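Local atomic coordinates of glutaredoxin 2 (Salmonella enterica subsp. enterica serovar Typhimurium, PDB entry 3IR4), a protein that binds glutathione and, as a glutaredoxin with a glutathione S-transferase-like fold, probably catalyses glutathione-dependent thiol-disulfide exchange. Residues 44-56 with 61-73. Residues are numbered along the deposited sequence; the frame is centred on the assembly and turned at random.
Sequences RMIGQKMVPILQK and YLPESMDIVHYVD. With GSH (glutathione), chain B; SO4 (sulfate ion), chain D.
Leu54 and Leu62 form a hydrogen-bonded antiparallel pair joining hairpin strands 53-55 and 61-63, with Leu54 N to Leu62 O at 2.9 Å and Leu62 N to Leu54 O at 2.8 Å. On the sheet face that carries Tyr61, selenomethionine Met45 lies across the tyrosine ring: in the modelled conformer its CB stands 3.8 Å from the Tyr61 centroid (CH-π) and its selenium adds an oblique Met-aromatic contact. A water links Tyr61 OH to Gln55 OE1, while Gln55 NE2 bonds to Ser59 O. Leu54 points to the other face, where its CB meets Ile68 CG1 and its CD2 reaches Tyr71. With CG anti to the carbonyl carbon (chi1 -65°), Lys56 lays CE over the Tyr71 ring, 3.6 Å from its centroid; in one deposited conformer NZ makes a cation-π contact there and, like Tyr71 OH, hydrogen-bonds a sulfate probably from the crystallisation liquor. At the glutathione end, cis-Pro52 follows Val51, whose N and O hydrogen-bond the cysteinyl O2 and N2, as in glutathione-binding thioredoxin folds. Ser65 OG donates to O11 (2.7 Å) and Ser65 N to O12 of the γ-glutamyl carboxylate, Glu64 OE1 accepts from amino nitrogen N1 at 2.8 Å, and a water ties O12 to Pro52 O and Glu64 N. Strand 61-63 edges the mixed sheet, strand 53-55 pairs with strand 5-8, and helix 65-74 packs beside helix 13-25, with Pro52 touching Cys15.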
loop_
_atom_site.group_PDB
_atom_site.type_symbol
_atom_site.label_atom_id
_atom_site.label_comp_id
_atom_site.label_asym_id
_atom_site.label_seq_id
_atom_site.Cartn_x
_atom_site.Cartn_y
_atom_site.Cartn_z
ATOM N N ARG A 44 4.887 17.643 -14.262
ATOM C CA ARG A 44 5.280 19.015 -13.924
ATOM C C ARG A 44 6.149 18.979 -12.656
ATOM O O ARG A 44 7.192 19.644 -12.559
ATOM C CB ARG A 44 4.047 19.895 -13.718
ATOM C CG ARG A 44 4.321 21.378 -13.798
ATOM C CD ARG A 44 3.035 22.189 -13.702
ATOM N NE ARG A 44 1.996 21.613 -14.554
ATOM C CZ ARG A 44 0.868 21.056 -14.119
ATOM N NH1 ARG A 44 0.020 20.552 -15.004
ATOM N NH2 ARG A 44 0.568 21.029 -12.826
HETATM N N MSE A 45 5.730 18.164 -11.693
HETATM C CA MSE A 45 6.434 18.085 -10.410
HETATM C C MSE A 45 7.844 17.523 -10.511
HETATM O O MSE A 45 8.825 18.216 -10.191
HETATM C CB MSE A 45 5.618 17.246 -9.421
HETATM C CG MSE A 45 4.263 17.842 -9.161
HETATM SE SE MSE A 45 3.135 16.711 -8.095
HETATM C CE MSE A 45 1.631 17.890 -8.059
ATOM N N ILE A 46 7.929 16.294 -11.013
ATOM C CA ILE A 46 9.163 15.485 -11.000
ATOM C C ILE A 46 9.679 15.022 -12.355
ATOM O O ILE A 46 10.692 14.338 -12.427
ATOM C CB ILE A 46 9.023 14.253 -10.039
ATOM C CG1 ILE A 46 7.959 13.279 -10.541
ATOM C CG2 ILE A 46 8.675 14.731 -8.619
ATOM C CD1 ILE A 46 7.965 11.917 -9.860
ATOM N N GLY A 47 8.996 15.378 -13.437
ATOM C CA GLY A 47 9.485 15.032 -14.762
ATOM C C GLY A 47 9.083 13.679 -15.280
ATOM O O GLY A 47 9.523 13.297 -16.357
ATOM N N GLN A 48 8.266 12.952 -14.531
ATOM C CA GLN A 48 7.748 11.663 -14.941
ATOM C C GLN A 48 6.417 11.392 -14.243
ATOM O O GLN A 48 6.099 12.028 -13.230
ATOM C CB GLN A 48 8.707 10.512 -14.631
ATOM C CG GLN A 48 8.983 10.275 -13.142
ATOM C CD GLN A 48 9.729 8.973 -12.906
ATOM O OE1 GLN A 48 9.383 7.931 -13.472
ATOM N NE2 GLN A 48 10.756 9.029 -12.091
ATOM N N LYS A 49 5.652 10.430 -14.771
ATOM C CA LYS A 49 4.389 10.032 -14.178
ATOM C C LYS A 49 4.652 8.912 -13.193
ATOM O O LYS A 49 4.776 7.751 -13.575
ATOM C CB LYS A 49 3.433 9.576 -15.282
ATOM C CG LYS A 49 2.063 9.163 -14.771
ATOM C CD LYS A 49 1.164 8.685 -15.897
ATOM C CE LYS A 49 -0.259 8.317 -15.454
ATOM N NZ LYS A 49 -0.296 7.154 -14.531
HETATM N N MSE A 50 4.783 9.281 -11.926
HETATM C CA MSE A 50 5.013 8.318 -10.848
HETATM C C MSE A 50 4.523 8.922 -9.562
HETATM O O MSE A 50 4.664 10.127 -9.359
HETATM C CB MSE A 50 6.505 7.952 -10.740
HETATM C CG MSE A 50 6.797 6.821 -9.761
HETATM SE SE MSE A 50 8.639 6.243 -9.731
HETATM C CE MSE A 50 9.411 7.806 -8.918
ATOM N N VAL A 51 3.928 8.067 -8.722
ATOM C CA VAL A 51 3.486 8.446 -7.381
ATOM C C VAL A 51 4.012 7.346 -6.441
ATOM O O VAL A 51 4.225 6.216 -6.870
ATOM C CB VAL A 51 1.975 8.621 -7.284
ATOM C CG1 VAL A 51 1.534 9.858 -8.052
ATOM C CG2 VAL A 51 1.238 7.343 -7.716
ATOM N N PRO A 52 4.220 7.653 -5.154
ATOM C CA PRO A 52 3.909 8.909 -4.465
ATOM C C PRO A 52 4.915 10.030 -4.719
ATOM O O PRO A 52 6.085 9.773 -5.014
ATOM C CB PRO A 52 4.015 8.525 -2.983
ATOM C CG PRO A 52 4.985 7.376 -2.963
ATOM C CD PRO A 52 4.662 6.596 -4.220
ATOM N N ILE A 53 4.422 11.259 -4.562
ATOM C CA ILE A 53 5.269 12.442 -4.568
ATOM C C ILE A 53 4.927 13.248 -3.333
ATOM O O ILE A 53 3.786 13.583 -3.102
ATOM C CB ILE A 53 5.037 13.332 -5.813
ATOM C CG1 ILE A 53 5.299 12.552 -7.091
ATOM C CG2 ILE A 53 5.917 14.592 -5.727
ATOM C CD1 ILE A 53 4.751 13.225 -8.374
ATOM N N LEU A 54 5.932 13.571 -2.540
ATOM C CA LEU A 54 5.778 14.490 -1.438
ATOM C C LEU A 54 6.181 15.883 -1.839
ATOM O O LEU A 54 7.225 16.069 -2.459
ATOM C CB LEU A 54 6.741 14.079 -0.313
ATOM C CG LEU A 54 6.774 14.994 0.929
ATOM C CD1 LEU A 54 5.455 14.954 1.688
ATOM C CD2 LEU A 54 7.949 14.634 1.836
ATOM N N GLN A 55 5.361 16.877 -1.495
ATOM C CA GLN A 55 5.761 18.258 -1.599
ATOM C C GLN A 55 6.169 18.689 -0.187
ATOM O O GLN A 55 5.363 18.622 0.738
ATOM C CB GLN A 55 4.646 19.138 -2.158
ATOM C CG GLN A 55 5.104 20.562 -2.423
ATOM C CD GLN A 55 4.154 21.365 -3.314
ATOM O OE1 GLN A 55 2.961 21.087 -3.388
ATOM N NE2 GLN A 55 4.695 22.376 -3.993
ATOM N N LYS A 56 7.430 19.081 -0.052
ATOM C CA LYS A 56 8.019 19.518 1.199
ATOM C C LYS A 56 7.565 20.937 1.552
ATOM O O LYS A 56 7.009 21.656 0.735
ATOM C CB LYS A 56 9.559 19.489 1.101
ATOM C CG LYS A 56 10.170 18.112 0.916
ATOM C CD LYS A 56 11.704 18.160 0.937
ATOM C CE LYS A 56 12.335 16.766 0.929
ATOM N NZ LYS A 56 13.829 16.844 0.869
ATOM N N TYR A 61 9.782 18.932 -4.453
ATOM C CA TYR A 61 9.155 17.643 -4.510
ATOM C C TYR A 61 10.136 16.508 -4.276
ATOM O O TYR A 61 11.295 16.576 -4.694
ATOM C CB TYR A 61 8.495 17.469 -5.873
ATOM C CG TYR A 61 7.431 18.501 -6.179
ATOM C CD1 TYR A 61 7.656 19.552 -7.065
ATOM C CD2 TYR A 61 6.194 18.411 -5.570
ATOM C CE1 TYR A 61 6.681 20.478 -7.328
ATOM C CE2 TYR A 61 5.215 19.333 -5.830
ATOM C CZ TYR A 61 5.459 20.371 -6.708
ATOM O OH TYR A 61 4.495 21.291 -7.013
ATOM N N LEU A 62 9.660 15.461 -3.633
ATOM C CA LEU A 62 10.452 14.284 -3.336
ATOM C C LEU A 62 9.668 13.033 -3.720
ATOM O O LEU A 62 8.657 12.729 -3.090
ATOM C CB LEU A 62 10.766 14.233 -1.833
ATOM C CG LEU A 62 11.584 13.052 -1.306
ATOM C CD1 LEU A 62 12.994 13.042 -1.831
ATOM C CD2 LEU A 62 11.614 13.018 0.237
ATOM N N PRO A 63 10.128 12.306 -4.734
ATOM C CA PRO A 63 9.529 11.020 -5.062
ATOM C C PRO A 63 10.243 9.903 -4.279
ATOM O O PRO A 63 11.189 10.158 -3.535
ATOM C CB PRO A 63 9.813 10.902 -6.555
ATOM C CG PRO A 63 11.135 11.562 -6.686
ATOM C CD PRO A 63 11.201 12.650 -5.672
ATOM N N GLU A 64 9.782 8.677 -4.508
ATOM C CA GLU A 64 10.279 7.411 -3.954
ATOM C C GLU A 64 9.764 7.157 -2.547
ATOM O O GLU A 64 10.194 7.805 -1.588
ATOM C CB GLU A 64 11.810 7.276 -3.991
ATOM C CG GLU A 64 12.388 7.338 -5.388
ATOM C CD GLU A 64 12.047 6.134 -6.243
ATOM O OE1 GLU A 64 11.624 5.080 -5.700
ATOM O OE2 GLU A 64 12.268 6.260 -7.477
ATOM N N SER A 65 8.858 6.202 -2.458
ATOM C CA SER A 65 8.235 5.868 -1.191
ATOM C C SER A 65 9.174 5.771 -0.001
ATOM O O SER A 65 8.904 6.376 1.030
ATOM C CB SER A 65 7.416 4.580 -1.311
ATOM O OG SER A 65 8.211 3.501 -1.696
HETATM N N MSE A 66 10.267 5.046 -0.137
HETATM C CA MSE A 66 11.126 4.852 1.045
HETATM C C MSE A 66 11.906 6.116 1.383
HETATM O O MSE A 66 12.233 6.341 2.549
HETATM C CB MSE A 66 12.021 3.641 0.875
HETATM C CG MSE A 66 11.287 2.321 0.742
HETATM SE SE MSE A 66 9.896 1.998 2.066
HETATM C CE MSE A 66 10.981 2.026 3.646
ATOM N N ASP A 67 12.242 6.925 0.373
ATOM C CA ASP A 67 12.884 8.207 0.651
ATOM C C ASP A 67 11.927 9.129 1.398
ATOM O O ASP A 67 12.345 9.843 2.299
ATOM C CB ASP A 67 13.399 8.865 -0.609
ATOM C CG ASP A 67 14.542 8.100 -1.243
ATOM O OD1 ASP A 67 15.104 7.162 -0.625
ATOM O OD2 ASP A 67 14.881 8.395 -2.394
ATOM N N ILE A 68 10.657 9.136 1.012
ATOM C CA ILE A 68 9.648 9.904 1.708
ATOM C C ILE A 68 9.528 9.386 3.145
ATOM O O ILE A 68 9.483 10.164 4.082
ATOM C CB ILE A 68 8.302 9.821 0.964
ATOM C CG1 ILE A 68 8.415 10.470 -0.412
ATOM C CG2 ILE A 68 7.175 10.428 1.792
ATOM C CD1 ILE A 68 7.242 10.163 -1.314
ATOM N N VAL A 69 9.406 8.074 3.317
ATOM C CA VAL A 69 9.275 7.468 4.631
ATOM C C VAL A 69 10.383 7.956 5.556
ATOM O O VAL A 69 10.131 8.402 6.656
ATOM C CB VAL A 69 9.259 5.922 4.521
ATOM C CG1 VAL A 69 9.515 5.247 5.879
ATOM C CG2 VAL A 69 7.914 5.437 3.920
ATOM N N HIS A 70 11.620 7.819 5.100
ATOM C CA HIS A 70 12.747 8.203 5.965
ATOM C C HIS A 70 12.854 9.704 6.198
ATOM O O HIS A 70 13.145 10.123 7.305
ATOM C CB HIS A 70 14.030 7.614 5.462
ATOM C CG HIS A 70 14.085 6.130 5.610
ATOM N ND1 HIS A 70 14.196 5.278 4.537
ATOM C CD2 HIS A 70 14.032 5.340 6.716
ATOM C CE1 HIS A 70 14.211 4.031 4.974
ATOM N NE2 HIS A 70 14.105 4.040 6.295
ATOM N N TYR A 71 12.620 10.522 5.175
ATOM C CA TYR A 71 12.644 11.965 5.354
ATOM C C TYR A 71 11.652 12.382 6.442
ATOM O O TYR A 71 11.972 13.102 7.394
ATOM C CB TYR A 71 12.307 12.644 4.026
ATOM C CG TYR A 71 12.108 14.143 4.160
ATOM C CD1 TYR A 71 13.186 15.005 4.311
ATOM C CD2 TYR A 71 10.837 14.687 4.181
ATOM C CE1 TYR A 71 12.995 16.388 4.454
ATOM C CE2 TYR A 71 10.630 16.057 4.318
ATOM C CZ TYR A 71 11.708 16.909 4.463
ATOM O OH TYR A 71 11.515 18.277 4.591
ATOM N N VAL A 72 10.413 11.924 6.301
ATOM C CA VAL A 72 9.374 12.305 7.243
ATOM C C VAL A 72 9.642 11.724 8.639
ATOM O O VAL A 72 9.457 12.403 9.607
ATOM C CB VAL A 72 7.981 11.915 6.706
ATOM C CG1 VAL A 72 6.859 12.227 7.711
ATOM C CG2 VAL A 72 7.703 12.622 5.382
ATOM N N ASP A 73 10.100 10.486 8.740
ATOM C CA ASP A 73 10.400 9.897 10.038
ATOM C C ASP A 73 11.543 10.657 10.728
ATOM O O ASP A 73 11.589 10.734 11.953
ATOM C CB ASP A 73 10.795 8.430 9.886
ATOM C CG ASP A 73 10.758 7.658 11.198
ATOM O OD1 ASP A 73 9.910 7.976 12.056
ATOM O OD2 ASP A 73 11.585 6.723 11.341
HETATM N N1 GSH B . 9.971 3.108 -6.699
HETATM C CA1 GSH B . 8.705 3.840 -6.560
HETATM C C1 GSH B . 8.455 4.148 -5.109
HETATM O O11 GSH B . 8.979 3.378 -4.259
HETATM O O12 GSH B . 7.736 5.124 -4.820
HETATM C CB1 GSH B . 7.590 2.986 -7.148
HETATM C CG1 GSH B . 6.297 3.789 -7.289
HETATM C CD1 GSH B . 5.269 3.159 -8.204
HETATM O OE1 GSH B . 5.499 1.945 -8.740
HETATM N N2 GSH B . 4.135 3.781 -8.406
HETATM C CA2 GSH B . 3.137 3.392 -9.398
HETATM C C2 GSH B . 3.112 4.381 -10.516
HETATM O O2 GSH B . 3.293 5.671 -10.245
HETATM C CB2 GSH B . 1.735 3.264 -8.760
HETATM S SG2 GSH B . 1.542 1.947 -7.513
HETATM N N3 GSH B . 2.861 3.961 -11.730
HETATM C CA3 GSH B . 3.090 4.789 -12.888
HETATM C C3 GSH B . 1.798 5.023 -13.574
HETATM O O31 GSH B . 0.722 4.748 -12.958
HETATM O O32 GSH B . 1.826 5.495 -14.739
HETATM S S SO4 D . 14.583 19.969 3.563
HETATM O O1 SO4 D . 13.798 19.690 4.772
HETATM O O2 SO4 D . 15.023 18.734 2.875
HETATM O O3 SO4 D . 13.799 20.794 2.657
HETATM O O4 SO4 D . 15.741 20.780 3.969
HETATM O O HOH W 1 7.578 7.688 -6.046
HETATM O O HOH W 2 1.963 21.148 -5.987
#